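Local atomic coordinates of probable FAD-dependent oxidoreductase PA4991 (Pseudomonas aeruginosa PAO1, PDB entry 5EZ7), a protein that probably acts as an FAD-dependent oxidoreductase on a substrate still unknown, and is essential for growth of the bacterium in the sputum of cystic fibrosis patients. Residues G15-L20 with P158-R163; Q45-Q50 with P381-A386. All blocks are in the same frame, centred on the assembly; numbering follows the deposited sequence.

Contact 1: residues G15-L20 with P158-R163; sequences GGIAGL and PDLIRR. With FAD (flavin-adenine dinucleotide), chain B.
Ile17 reaches across to Leu160 with the last carbon of its longer branch, and the two side chains cross at about a right angle, CD1 of Ile17 lying 3.4 Å from CD2 of Leu160. That is close for two methyl groups and marks the tight part of the contact. The rotation of Ile17 gives its two branches separate tasks: CG1 stands opposite the backbone N (chi1 -168°) and carries CD1 to Leu160, while CG2 turns to the cofactor, 3.3 Å from O5' of FAD. The second pair, Leu20 and Ile161, is also crossed but looser, with CD1 of Leu20 4.2 Å from CG2 of Ile161. Both pairs are buried and wholly apolar.

Helix 157-168 has a quite different, partly exposed side. There Arg162 grips Asp159 side-on, NE lying 2.7 Å from OD1 of Asp159 and NH2 3.1 Å from its OD2; both carboxylate oxygens are met from above their plane. Arg162 NH1 adds a salt bridge to Glu166.

Gly16 is the N-cap of helix 17-28, which Ile17 begins, and N of Ala18 donates to O1P of FAD at 3.1 Å in a nearly straight bond (165°). A glycine-rich turn presenting helix-start amides to a pyrophosphate is the hallmark of the Rossmann-type dinucleotide-binding beta-alpha-beta motif, here consistent with its GxGxxG form.

Contact 2: residues Q45-Q50 with P381-A386; sequences QSVKSQ and PLAEPA. With FAD (flavin-adenine dinucleotide), chain B.
Val47 meets the segment 381-386 with both of its methyl groups. CG1, anti to N (chi1 176°), rests at the N-CA edge of Pro385, 3.6 Å from its CA and 4.0 Å from CB, and also lies against the carbonyl O of Glu384. CG2 turns to Ala383, whose CB lies 4.3 Å away. Between these two residues, Glu384 directs its CB away from the contact, and its carboxylate forms a salt bridge with Arg263.

The backbones are joined less directly. A water donates to O of Val47 and accepts from N of Ala386, the residue just after the N-cap of helix 386-389.

On the cofactor side polar groups take over. Ser46 OG receives a hydrogen bond from O4' of FAD and donates to O1A of FAD at 2.7 Å, an oxygen that N of Ser46 also reaches. Gln45 grips O2A of FAD twice, with its N in an almost straight bond (173°) and with NE2 at the end of its extended chain. OG and N of Ser49 both donate to O of Ser46, which would help to hold the turn that brings CB of Ser49 to the flavin, 3.4 Å from N5 of FAD.

The chemistry is thus divided: apolar packing and one water join the protein segments, while N and NE2 of Gln45 and N and OG of Ser46 donate to the pyrophosphate oxygens and probably offset part of their negative charge.

Along the chain the segments alternate, 15-20, 45-50, 158-163 and then 381-386, so the two contacts interleave. Their centres lie 9 Å apart; both touch FAD, and helix 157-168, which supplies one side of contact 1, also packs on contact 2. Ile161 of contact 1 meets Val47 and Leu382 of contact 2, and N of Ile17 forms a probable hydrogen bond with OG of Ser46. Segment 15-20 follows strand 10-13 and begins helix 17-28; segment 45-50 comes after strand 33-37, the neighbouring parallel strand of the mixed sheet. Distant parts of the sequence, including a loop near the C-terminus, thereby converge behind two segments that bind the cofactor's pyrophosphate.

Contact 1: residues G15-L20 with P158-R163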
ATOM      1  N   GLY A  15       6.090  -8.824   1.955  1.00 23.24           N
ATOM      2  CA  GLY A  15       6.716  -7.512   2.115  1.00 23.12           C
ATOM      3  C   GLY A  15       6.125  -6.403   1.247  1.00 23.47           C
ATOM      4  O   GLY A  15       6.827  -5.720   0.514  1.00 24.00           O
ATOM      5  N   GLY A  16       4.822  -6.215   1.353  1.00 22.70           N
ATOM      6  CA  GLY A  16       4.196  -4.979   0.940  1.00 22.46           C
ATOM      7  C   GLY A  16       4.129  -4.035   2.139  1.00 22.01           C
ATOM      8  O   GLY A  16       4.740  -4.276   3.176  1.00 21.10           O
ATOM      9  N   ILE A  17       3.382  -2.951   1.982  1.00 21.25           N
ATOM     10  CA  ILE A  17       3.270  -1.998   3.033  1.00 21.89           C
ATOM     11  C   ILE A  17       2.821  -2.602   4.398  1.00 22.34           C
ATOM     12  O   ILE A  17       3.298  -2.154   5.434  1.00 22.32           O
ATOM     13  CB  ILE A  17       2.325  -0.855   2.647  1.00 22.35           C
ATOM     14  CG1 ILE A  17       2.451   0.277   3.655  1.00 23.86           C
ATOM     15  CG2 ILE A  17       0.863  -1.289   2.559  1.00 22.31           C
ATOM     16  CD1 ILE A  17       3.664   1.116   3.340  1.00 25.33           C
ATOM     17  N   ALA A  18       1.896  -3.565   4.411  1.00 21.31           N
ATOM     18  CA  ALA A  18       1.395  -4.023   5.668  1.00 22.02           C
ATOM     19  C   ALA A  18       2.447  -4.837   6.419  1.00 21.99           C
ATOM     20  O   ALA A  18       2.647  -4.615   7.617  1.00 23.37           O
ATOM     21  CB  ALA A  18       0.076  -4.779   5.518  1.00 22.02           C
ATOM     22  N   GLY A  19       3.121  -5.750   5.728  1.00 21.41           N
ATOM     23  CA  GLY A  19       4.170  -6.566   6.325  1.00 20.75           C
ATOM     24  C   GLY A  19       5.394  -5.775   6.756  1.00 21.14           C
ATOM     25  O   GLY A  19       6.025  -6.073   7.754  1.00 20.78           O
ATOM     26  N   LEU A  20       5.744  -4.772   5.971  1.00 21.81           N
ATOM     27  CA  LEU A  20       6.934  -3.995   6.225  1.00 22.34           C
ATOM     28  C   LEU A  20       6.698  -3.038   7.380  1.00 22.85           C
ATOM     29  O   LEU A  20       7.589  -2.783   8.158  1.00 22.57           O
ATOM     30  CB  LEU A  20       7.363  -3.236   4.970  1.00 22.38           C
ATOM     31  CG  LEU A  20       8.168  -3.969   3.885  1.00 22.92           C
ATOM     32  CD1 LEU A  20       8.300  -3.089   2.632  1.00 22.61           C
ATOM     33  CD2 LEU A  20       9.568  -4.350   4.376  1.00 24.21           C
ATOM     34  N   PRO A 158       7.556   4.209  -3.520  1.00 29.38           N
ATOM     35  CA  PRO A 158       8.857   3.543  -3.611  1.00 29.10           C
ATOM     36  C   PRO A 158       9.894   4.003  -2.543  1.00 29.77           C
ATOM     37  O   PRO A 158      10.624   3.176  -1.992  1.00 30.06           O
ATOM     38  CB  PRO A 158       9.353   3.904  -5.000  1.00 29.51           C
ATOM     39  CG  PRO A 158       8.172   4.451  -5.749  1.00 30.07           C
ATOM     40  CD  PRO A 158       7.009   4.618  -4.831  1.00 29.31           C
ATOM     41  N   ASP A 159       9.960   5.300  -2.281  1.00 29.84           N
ATOM     42  CA  ASP A 159      10.834   5.822  -1.250  1.00 31.05           C
ATOM     43  C   ASP A 159      10.389   5.441   0.195  1.00 30.28           C
ATOM     44  O   ASP A 159      11.218   5.294   1.085  1.00 28.46           O
ATOM     45  CB  ASP A 159      10.926   7.317  -1.395  1.00 32.90           C
ATOM     46  CG  ASP A 159      12.059   7.890  -0.626  1.00 35.71           C
ATOM     47  OD1 ASP A 159      13.214   7.450  -0.883  1.00 35.70           O
ATOM     48  OD2 ASP A 159      11.784   8.745   0.267  1.00 37.80           O
ATOM     49  N   LEU A 160       9.078   5.273   0.397  1.00 29.62           N
ATOM     50  CA  LEU A 160       8.538   4.773   1.670  1.00 29.35           C
ATOM     51  C   LEU A 160       8.983   3.347   1.964  1.00 29.12           C
ATOM     52  O   LEU A 160       9.397   2.993   3.099  1.00 27.66           O
ATOM     53  CB  LEU A 160       7.025   4.839   1.654  1.00 28.78           C
ATOM     54  CG  LEU A 160       6.300   4.156   2.815  1.00 29.31           C
ATOM     55  CD1 LEU A 160       6.677   4.732   4.191  1.00 30.00           C
ATOM     56  CD2 LEU A 160       4.819   4.266   2.545  1.00 29.11           C
ATOM     57  N   ILE A 161       8.882   2.541   0.915  1.00 28.16           N
ATOM     58  CA  ILE A 161       9.265   1.133   0.940  1.00 27.78           C
ATOM     59  C   ILE A 161      10.715   0.919   1.152  1.00 27.64           C
ATOM     60  O   ILE A 161      11.063   0.006   1.890  1.00 26.05           O
ATOM     61  CB  ILE A 161       8.808   0.455  -0.369  1.00 27.27           C
ATOM     62  CG1 ILE A 161       7.340   0.149  -0.207  1.00 27.70           C
ATOM     63  CG2 ILE A 161       9.538  -0.840  -0.672  1.00 27.20           C
ATOM     64  CD1 ILE A 161       6.647   0.363  -1.483  1.00 30.64           C
ATOM     65  N   ARG A 162      11.531   1.747   0.495  1.00 28.74           N
ATOM     66  CA  ARG A 162      12.994   1.762   0.695  1.00 31.87           C
ATOM     67  C   ARG A 162      13.338   1.963   2.193  1.00 31.06           C
ATOM     68  O   ARG A 162      14.103   1.223   2.756  1.00 30.73           O
ATOM     69  CB  ARG A 162      13.686   2.835  -0.192  1.00 34.95           C
ATOM     70  CG  ARG A 162      15.082   3.246   0.331  1.00 39.66           C
ATOM     71  CD  ARG A 162      15.526   4.663   0.018  1.00 43.77           C
ATOM     72  NE  ARG A 162      14.656   5.708   0.562  1.00 46.30           N
ATOM     73  CZ  ARG A 162      14.728   6.257   1.782  1.00 48.15           C
ATOM     74  NH1 ARG A 162      15.656   5.864   2.689  1.00 48.65           N
ATOM     75  NH2 ARG A 162      13.837   7.212   2.099  1.00 47.50           N
ATOM     76  N   ARG A 163      12.736   2.962   2.820  1.00 31.75           N
ATOM     77  CA  ARG A 163      12.937   3.235   4.256  1.00 32.94           C
ATOM     78  C   ARG A 163      12.459   2.121   5.189  1.00 31.16           C
ATOM     79  O   ARG A 163      13.147   1.749   6.134  1.00 30.95           O
ATOM     80  CB  ARG A 163      12.231   4.536   4.642  1.00 34.28           C
ATOM     81  CG  ARG A 163      12.500   5.028   6.068  1.00 37.93           C
ATOM     82  CD  ARG A 163      13.983   5.021   6.446  1.00 40.23           C
ATOM     83  NE  ARG A 163      14.156   5.440   7.830  1.00 44.00           N
ATOM     84  CZ  ARG A 163      15.284   5.325   8.549  1.00 46.79           C
ATOM     85  NH1 ARG A 163      16.388   4.776   8.030  1.00 47.92           N
ATOM     86  NH2 ARG A 163      15.308   5.763   9.809  1.00 47.70           N
TER
HETATM   87  PA  FAD B 401       0.680  -6.005  -1.189  1.00 21.83           P
HETATM   88  O1A FAD B 401       1.265  -4.650  -1.420  1.00 22.23           O
HETATM   89  O2A FAD B 401      -0.055  -6.719  -2.288  1.00 22.92           O
HETATM   90  O5B FAD B 401       1.860  -6.918  -0.651  1.00 22.00           O
HETATM   91  C5B FAD B 401       1.748  -8.323  -0.545  1.00 21.75           C
HETATM   92  C4B FAD B 401       3.155  -8.863  -0.686  1.00 22.00           C
HETATM   93  O4B FAD B 401       3.154 -10.270  -0.394  1.00 22.11           O
HETATM   94  C3B FAD B 401       3.696  -8.660  -2.104  1.00 21.47           C
HETATM   95  O3B FAD B 401       4.932  -7.943  -2.083  1.00 20.71           O
HETATM   96  C2B FAD B 401       3.857 -10.078  -2.621  1.00 21.75           C
HETATM   97  O2B FAD B 401       4.945 -10.267  -3.523  1.00 21.59           O
HETATM   98  C1B FAD B 401       4.010 -10.889  -1.332  1.00 22.29           C
HETATM   99  N9A FAD B 401       3.600 -12.291  -1.475  1.00 23.63           N
HETATM  100  C8A FAD B 401       2.502 -12.745  -2.105  1.00 23.09           C
HETATM  101  N7A FAD B 401       2.457 -14.086  -2.040  1.00 22.98           N
HETATM  102  C5A FAD B 401       3.528 -14.503  -1.354  1.00 22.53           C
HETATM  103  C6A FAD B 401       4.065 -15.808  -0.946  1.00 22.02           C
HETATM  104  N6A FAD B 401       3.388 -16.919  -1.272  1.00 21.48           N
HETATM  105  N1A FAD B 401       5.206 -15.840  -0.238  1.00 21.89           N
HETATM  106  C2A FAD B 401       5.863 -14.709   0.081  1.00 23.02           C
HETATM  107  N3A FAD B 401       5.433 -13.478  -0.265  1.00 23.01           N
HETATM  108  C4A FAD B 401       4.289 -13.323  -0.977  1.00 23.21           C
HETATM  109  N1  FAD B 401      -4.650   2.825  -0.433  1.00 25.77           N
HETATM  110  C2  FAD B 401      -4.551   4.066   0.088  1.00 27.75           C
HETATM  111  O2  FAD B 401      -4.598   4.206   1.333  1.00 27.67           O
HETATM  112  N3  FAD B 401      -4.401   5.158  -0.681  1.00 28.72           N
HETATM  113  C4  FAD B 401      -4.346   5.092  -2.009  1.00 27.76           C
HETATM  114  O4  FAD B 401      -4.194   6.118  -2.701  1.00 30.67           O
HETATM  115  C4X FAD B 401      -4.446   3.776  -2.650  1.00 26.84           C
HETATM  116  N5  FAD B 401      -4.400   3.647  -3.989  1.00 25.45           N
HETATM  117  C5X FAD B 401      -4.480   2.434  -4.565  1.00 25.90           C
HETATM  118  C6  FAD B 401      -4.412   2.343  -5.949  1.00 26.70           C
HETATM  119  C7  FAD B 401      -4.486   1.118  -6.580  1.00 27.46           C
HETATM  120  C7M FAD B 401      -4.391   1.044  -8.074  1.00 28.68           C
HETATM  121  C8  FAD B 401      -4.616  -0.117  -5.766  1.00 27.98           C
HETATM  122  C8M FAD B 401      -4.690  -1.491  -6.396  1.00 29.21           C
HETATM  123  C9  FAD B 401      -4.695  -0.022  -4.388  1.00 26.84           C
HETATM  124  C9A FAD B 401      -4.634   1.209  -3.738  1.00 26.41           C
HETATM  125  N10 FAD B 401      -4.703   1.339  -2.322  1.00 25.88           N
HETATM  126  C10 FAD B 401      -4.597   2.612  -1.752  1.00 25.92           C
HETATM  127  C1' FAD B 401      -4.825   0.182  -1.451  1.00 25.48           C
HETATM  128  C2' FAD B 401      -3.426  -0.311  -1.125  1.00 24.66           C
HETATM  129  O2' FAD B 401      -2.592  -0.337  -2.291  1.00 25.37           O
HETATM  130  C3' FAD B 401      -3.473  -1.683  -0.468  1.00 24.13           C
HETATM  131  O3' FAD B 401      -4.512  -1.681   0.532  1.00 24.08           O
HETATM  132  C4' FAD B 401      -2.137  -2.020   0.189  1.00 22.82           C
HETATM  133  O4' FAD B 401      -1.033  -1.574  -0.599  1.00 23.27           O
HETATM  134  C5' FAD B 401      -1.985  -3.513   0.402  1.00 22.30           C
HETATM  135  O5' FAD B 401      -0.793  -3.758   1.161  1.00 20.74           O
HETATM  136  P   FAD B 401      -0.344  -5.268   1.426  1.00 20.30           P
HETATM  137  O1P FAD B 401       1.065  -5.256   1.959  1.00 21.17           O
HETATM  138  O2P FAD B 401      -1.437  -5.895   2.213  1.00 20.45           O
HETATM  139  O3P FAD B 401      -0.436  -5.932  -0.032  1.00 20.67           O

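Contact 2: residues Q45-Q50 with P381-A386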
ATOM      1  N   GLN A  45       0.261  -4.693  -4.641  1.00 24.65           N
ATOM      2  CA  GLN A  45      -0.552  -3.495  -4.676  1.00 23.80           C
ATOM      3  C   GLN A  45       0.147  -2.216  -4.257  1.00 24.91           C
ATOM      4  O   GLN A  45      -0.187  -1.148  -4.756  1.00 24.67           O
ATOM      5  CB  GLN A  45      -1.735  -3.678  -3.755  1.00 22.55           C
ATOM      6  CG  GLN A  45      -2.644  -4.842  -4.109  1.00 22.27           C
ATOM      7  CD  GLN A  45      -3.554  -5.198  -2.934  1.00 22.34           C
ATOM      8  OE1 GLN A  45      -4.624  -4.619  -2.743  1.00 21.31           O
ATOM      9  NE2 GLN A  45      -3.097  -6.133  -2.118  1.00 22.58           N
ATOM     10  N   SER A  46       1.077  -2.308  -3.306  1.00 25.53           N
ATOM     11  CA  SER A  46       1.635  -1.111  -2.651  1.00 25.84           C
ATOM     12  C   SER A  46       2.296  -0.059  -3.536  1.00 26.18           C
ATOM     13  O   SER A  46       1.962   1.114  -3.449  1.00 26.94           O
ATOM     14  CB  SER A  46       2.627  -1.508  -1.574  1.00 24.53           C
ATOM     15  OG  SER A  46       1.912  -2.190  -0.591  1.00 24.62           O
ATOM     16  N   VAL A  47       3.243  -0.473  -4.351  1.00 27.19           N
ATOM     17  CA  VAL A  47       3.946   0.465  -5.239  1.00 29.24           C
ATOM     18  C   VAL A  47       3.036   0.886  -6.374  1.00 28.20           C
ATOM     19  O   VAL A  47       3.355   1.842  -7.040  1.00 27.57           O
ATOM     20  CB  VAL A  47       5.279  -0.139  -5.748  1.00 31.73           C
ATOM     21  CG1 VAL A  47       6.006   0.730  -6.725  1.00 33.36           C
ATOM     22  CG2 VAL A  47       6.238  -0.208  -4.594  1.00 35.35           C
ATOM     23  N   LYS A  48       1.936   0.146  -6.598  1.00 27.21           N
ATOM     24  CA  LYS A  48       0.916   0.533  -7.559  1.00 27.52           C
ATOM     25  C   LYS A  48      -0.180   1.419  -6.981  1.00 26.57           C
ATOM     26  O   LYS A  48      -1.074   1.839  -7.716  1.00 26.62           O
ATOM     27  CB  LYS A  48       0.280  -0.701  -8.200  1.00 28.21           C
ATOM     28  CG  LYS A  48       1.275  -1.572  -8.943  1.00 29.51           C
ATOM     29  CD  LYS A  48       0.522  -2.751  -9.526  1.00 31.99           C
ATOM     30  CE  LYS A  48       1.402  -3.654 -10.394  1.00 32.89           C
ATOM     31  NZ  LYS A  48       2.082  -4.632  -9.514  1.00 32.68           N
ATOM     32  N   SER A  49      -0.132   1.724  -5.689  1.00 25.00           N
ATOM     33  CA  SER A  49      -1.125   2.612  -5.131  1.00 25.19           C
ATOM     34  C   SER A  49      -0.890   4.049  -5.586  1.00 24.79           C
ATOM     35  O   SER A  49       0.142   4.372  -6.209  1.00 25.17           O
ATOM     36  CB  SER A  49      -1.158   2.551  -3.592  1.00 25.94           C
ATOM     37  OG  SER A  49       0.052   2.966  -2.977  1.00 25.45           O
ATOM     38  N   GLN A  50      -1.840   4.901  -5.260  1.00 24.63           N
ATOM     39  CA  GLN A  50      -1.702   6.333  -5.521  1.00 25.77           C
ATOM     40  C   GLN A  50      -1.036   7.035  -4.339  1.00 26.51           C
ATOM     41  O   GLN A  50      -0.718   8.206  -4.430  1.00 28.26           O
ATOM     42  CB  GLN A  50      -3.051   6.957  -5.877  1.00 25.58           C
ATOM     43  CG  GLN A  50      -3.609   6.445  -7.205  1.00 25.60           C
ATOM     44  CD  GLN A  50      -4.644   7.398  -7.844  1.00 25.83           C
ATOM     45  OE1 GLN A  50      -5.842   7.208  -7.704  1.00 25.12           O
ATOM     46  NE2 GLN A  50      -4.163   8.425  -8.526  1.00 25.64           N
ATOM     47  N   PRO A 381      14.435  -8.193  -3.843  1.00 30.85           N
ATOM     48  CA  PRO A 381      14.612  -6.895  -4.479  1.00 30.28           C
ATOM     49  C   PRO A 381      13.450  -5.934  -4.199  1.00 28.91           C
ATOM     50  O   PRO A 381      12.399  -6.360  -3.803  1.00 27.75           O
ATOM     51  CB  PRO A 381      14.718  -7.250  -5.973  1.00 30.62           C
ATOM     52  CG  PRO A 381      14.083  -8.584  -6.127  1.00 30.43           C
ATOM     53  CD  PRO A 381      14.050  -9.251  -4.803  1.00 30.51           C
ATOM     54  N   LEU A 382      13.669  -4.646  -4.429  1.00 30.00           N
ATOM     55  CA  LEU A 382      12.625  -3.644  -4.441  1.00 30.16           C
ATOM     56  C   LEU A 382      11.949  -3.544  -5.778  1.00 29.39           C
ATOM     57  O   LEU A 382      12.577  -3.698  -6.809  1.00 30.86           O
ATOM     58  CB  LEU A 382      13.186  -2.269  -4.108  1.00 32.17           C
ATOM     59  CG  LEU A 382      13.721  -2.115  -2.691  1.00 34.39           C
ATOM     60  CD1 LEU A 382      14.467  -0.795  -2.615  1.00 37.01           C
ATOM     61  CD2 LEU A 382      12.583  -2.045  -1.705  1.00 33.87           C
ATOM     62  N   ALA A 383      10.651  -3.275  -5.745  1.00 28.14           N
ATOM     63  CA  ALA A 383       9.859  -3.104  -6.954  1.00 27.95           C
ATOM     64  C   ALA A 383      10.053  -1.699  -7.531  1.00 28.18           C
ATOM     65  O   ALA A 383      10.217  -0.732  -6.789  1.00 26.38           O
ATOM     66  CB  ALA A 383       8.389  -3.319  -6.662  1.00 26.66           C
ATOM     67  N   GLU A 384      10.014  -1.608  -8.851  1.00 30.03           N
ATOM     68  CA  GLU A 384       9.921  -0.325  -9.528  1.00 33.01           C
ATOM     69  C   GLU A 384       8.454   0.068  -9.710  1.00 30.29           C
ATOM     70  O   GLU A 384       7.608  -0.771  -9.888  1.00 28.20           O
ATOM     71  CB  GLU A 384      10.560  -0.387 -10.908  1.00 39.04           C
ATOM     72  CG  GLU A 384      12.048  -0.744 -10.907  1.00 43.85           C
ATOM     73  CD  GLU A 384      12.726  -0.446 -12.250  1.00 47.54           C
ATOM     74  OE1 GLU A 384      12.806   0.752 -12.645  1.00 47.17           O
ATOM     75  OE2 GLU A 384      13.211  -1.419 -12.881  1.00 53.01           O
ATOM     76  N   PRO A 385       8.152   1.367  -9.665  1.00 29.02           N
ATOM     77  CA  PRO A 385       6.802   1.793 -10.019  1.00 28.68           C
ATOM     78  C   PRO A 385       6.485   1.541 -11.498  1.00 28.00           C
ATOM     79  O   PRO A 385       7.369   1.578 -12.305  1.00 28.21           O
ATOM     80  CB  PRO A 385       6.843   3.280  -9.726  1.00 29.22           C
ATOM     81  CG  PRO A 385       8.278   3.665  -9.902  1.00 29.97           C
ATOM     82  CD  PRO A 385       9.042   2.507  -9.389  1.00 29.28           C
ATOM     83  N   ALA A 386       5.237   1.260 -11.828  1.00 30.07           N
ATOM     84  CA  ALA A 386       4.792   0.983 -13.243  1.00 32.61           C
ATOM     85  C   ALA A 386       5.128   2.113 -14.274  1.00 34.33           C
ATOM     86  O   ALA A 386       5.489   1.849 -15.414  1.00 37.45           O
ATOM     87  CB  ALA A 386       3.305   0.690 -13.251  1.00 31.87           C
TER
HETATM   88  PA  FAD B 401       0.680  -6.005  -1.189  1.00 21.83           P
HETATM   89  O1A FAD B 401       1.265  -4.650  -1.420  1.00 22.23           O
HETATM   90  O2A FAD B 401      -0.055  -6.719  -2.288  1.00 22.92           O
HETATM   91  O5B FAD B 401       1.860  -6.918  -0.651  1.00 22.00           O
HETATM   92  C5B FAD B 401       1.748  -8.323  -0.545  1.00 21.75           C
HETATM   93  C4B FAD B 401       3.155  -8.863  -0.686  1.00 22.00           C
HETATM   94  O4B FAD B 401       3.154 -10.270  -0.394  1.00 22.11           O
HETATM   95  C3B FAD B 401       3.696  -8.660  -2.104  1.00 21.47           C
HETATM   96  O3B FAD B 401       4.932  -7.943  -2.083  1.00 20.71           O
HETATM   97  C2B FAD B 401       3.857 -10.078  -2.621  1.00 21.75           C
HETATM   98  O2B FAD B 401       4.945 -10.267  -3.523  1.00 21.59           O
HETATM   99  C1B FAD B 401       4.010 -10.889  -1.332  1.00 22.29           C
HETATM  100  N9A FAD B 401       3.600 -12.291  -1.475  1.00 23.63           N
HETATM  101  C8A FAD B 401       2.502 -12.745  -2.105  1.00 23.09           C
HETATM  102  N7A FAD B 401       2.457 -14.086  -2.040  1.00 22.98           N
HETATM  103  C5A FAD B 401       3.528 -14.503  -1.354  1.00 22.53           C
HETATM  104  C6A FAD B 401       4.065 -15.808  -0.946  1.00 22.02           C
HETATM  105  N6A FAD B 401       3.388 -16.919  -1.272  1.00 21.48           N
HETATM  106  N1A FAD B 401       5.206 -15.840  -0.238  1.00 21.89           N
HETATM  107  C2A FAD B 401       5.863 -14.709   0.081  1.00 23.02           C
HETATM  108  N3A FAD B 401       5.433 -13.478  -0.265  1.00 23.01           N
HETATM  109  C4A FAD B 401       4.289 -13.323  -0.977  1.00 23.21           C
HETATM  110  N1  FAD B 401      -4.650   2.825  -0.433  1.00 25.77           N
HETATM  111  C2  FAD B 401      -4.551   4.066   0.088  1.00 27.75           C
HETATM  112  O2  FAD B 401      -4.598   4.206   1.333  1.00 27.67           O
HETATM  113  N3  FAD B 401      -4.401   5.158  -0.681  1.00 28.72           N
HETATM  114  C4  FAD B 401      -4.346   5.092  -2.009  1.00 27.76           C
HETATM  115  O4  FAD B 401      -4.194   6.118  -2.701  1.00 30.67           O
HETATM  116  C4X FAD B 401      -4.446   3.776  -2.650  1.00 26.84           C
HETATM  117  N5  FAD B 401      -4.400   3.647  -3.989  1.00 25.45           N
HETATM  118  C5X FAD B 401      -4.480   2.434  -4.565  1.00 25.90           C
HETATM  119  C6  FAD B 401      -4.412   2.343  -5.949  1.00 26.70           C
HETATM  120  C7  FAD B 401      -4.486   1.118  -6.580  1.00 27.46           C
HETATM  121  C7M FAD B 401      -4.391   1.044  -8.074  1.00 28.68           C
HETATM  122  C8  FAD B 401      -4.616  -0.117  -5.766  1.00 27.98           C
HETATM  123  C8M FAD B 401      -4.690  -1.491  -6.396  1.00 29.21           C
HETATM  124  C9  FAD B 401      -4.695  -0.022  -4.388  1.00 26.84           C
HETATM  125  C9A FAD B 401      -4.634   1.209  -3.738  1.00 26.41           C
HETATM  126  N10 FAD B 401      -4.703   1.339  -2.322  1.00 25.88           N
HETATM  127  C10 FAD B 401      -4.597   2.612  -1.752  1.00 25.92           C
HETATM  128  C1' FAD B 401      -4.825   0.182  -1.451  1.00 25.48           C
HETATM  129  C2' FAD B 401      -3.426  -0.311  -1.125  1.00 24.66           C
HETATM  130  O2' FAD B 401      -2.592  -0.337  -2.291  1.00 25.37           O
HETATM  131  C3' FAD B 401      -3.473  -1.683  -0.468  1.00 24.13           C
HETATM  132  O3' FAD B 401      -4.512  -1.681   0.532  1.00 24.08           O
HETATM  133  C4' FAD B 401      -2.137  -2.020   0.189  1.00 22.82           C
HETATM  134  O4' FAD B 401      -1.033  -1.574  -0.599  1.00 23.27           O
HETATM  135  C5' FAD B 401      -1.985  -3.513   0.402  1.00 22.30           C
HETATM  136  O5' FAD B 401      -0.793  -3.758   1.161  1.00 20.74           O
HETATM  137  P   FAD B 401      -0.344  -5.268   1.426  1.00 20.30           P
HETATM  138  O1P FAD B 401       1.065  -5.256   1.959  1.00 21.17           O
HETATM  139  O2P FAD B 401      -1.437  -5.895   2.213  1.00 20.45           O
HETATM  140  O3P FAD B 401      -0.436  -5.932  -0.032  1.00 20.67           O
HETATM  141  O   HOH W   1       3.221   1.714  -9.814  1.00 31.92           O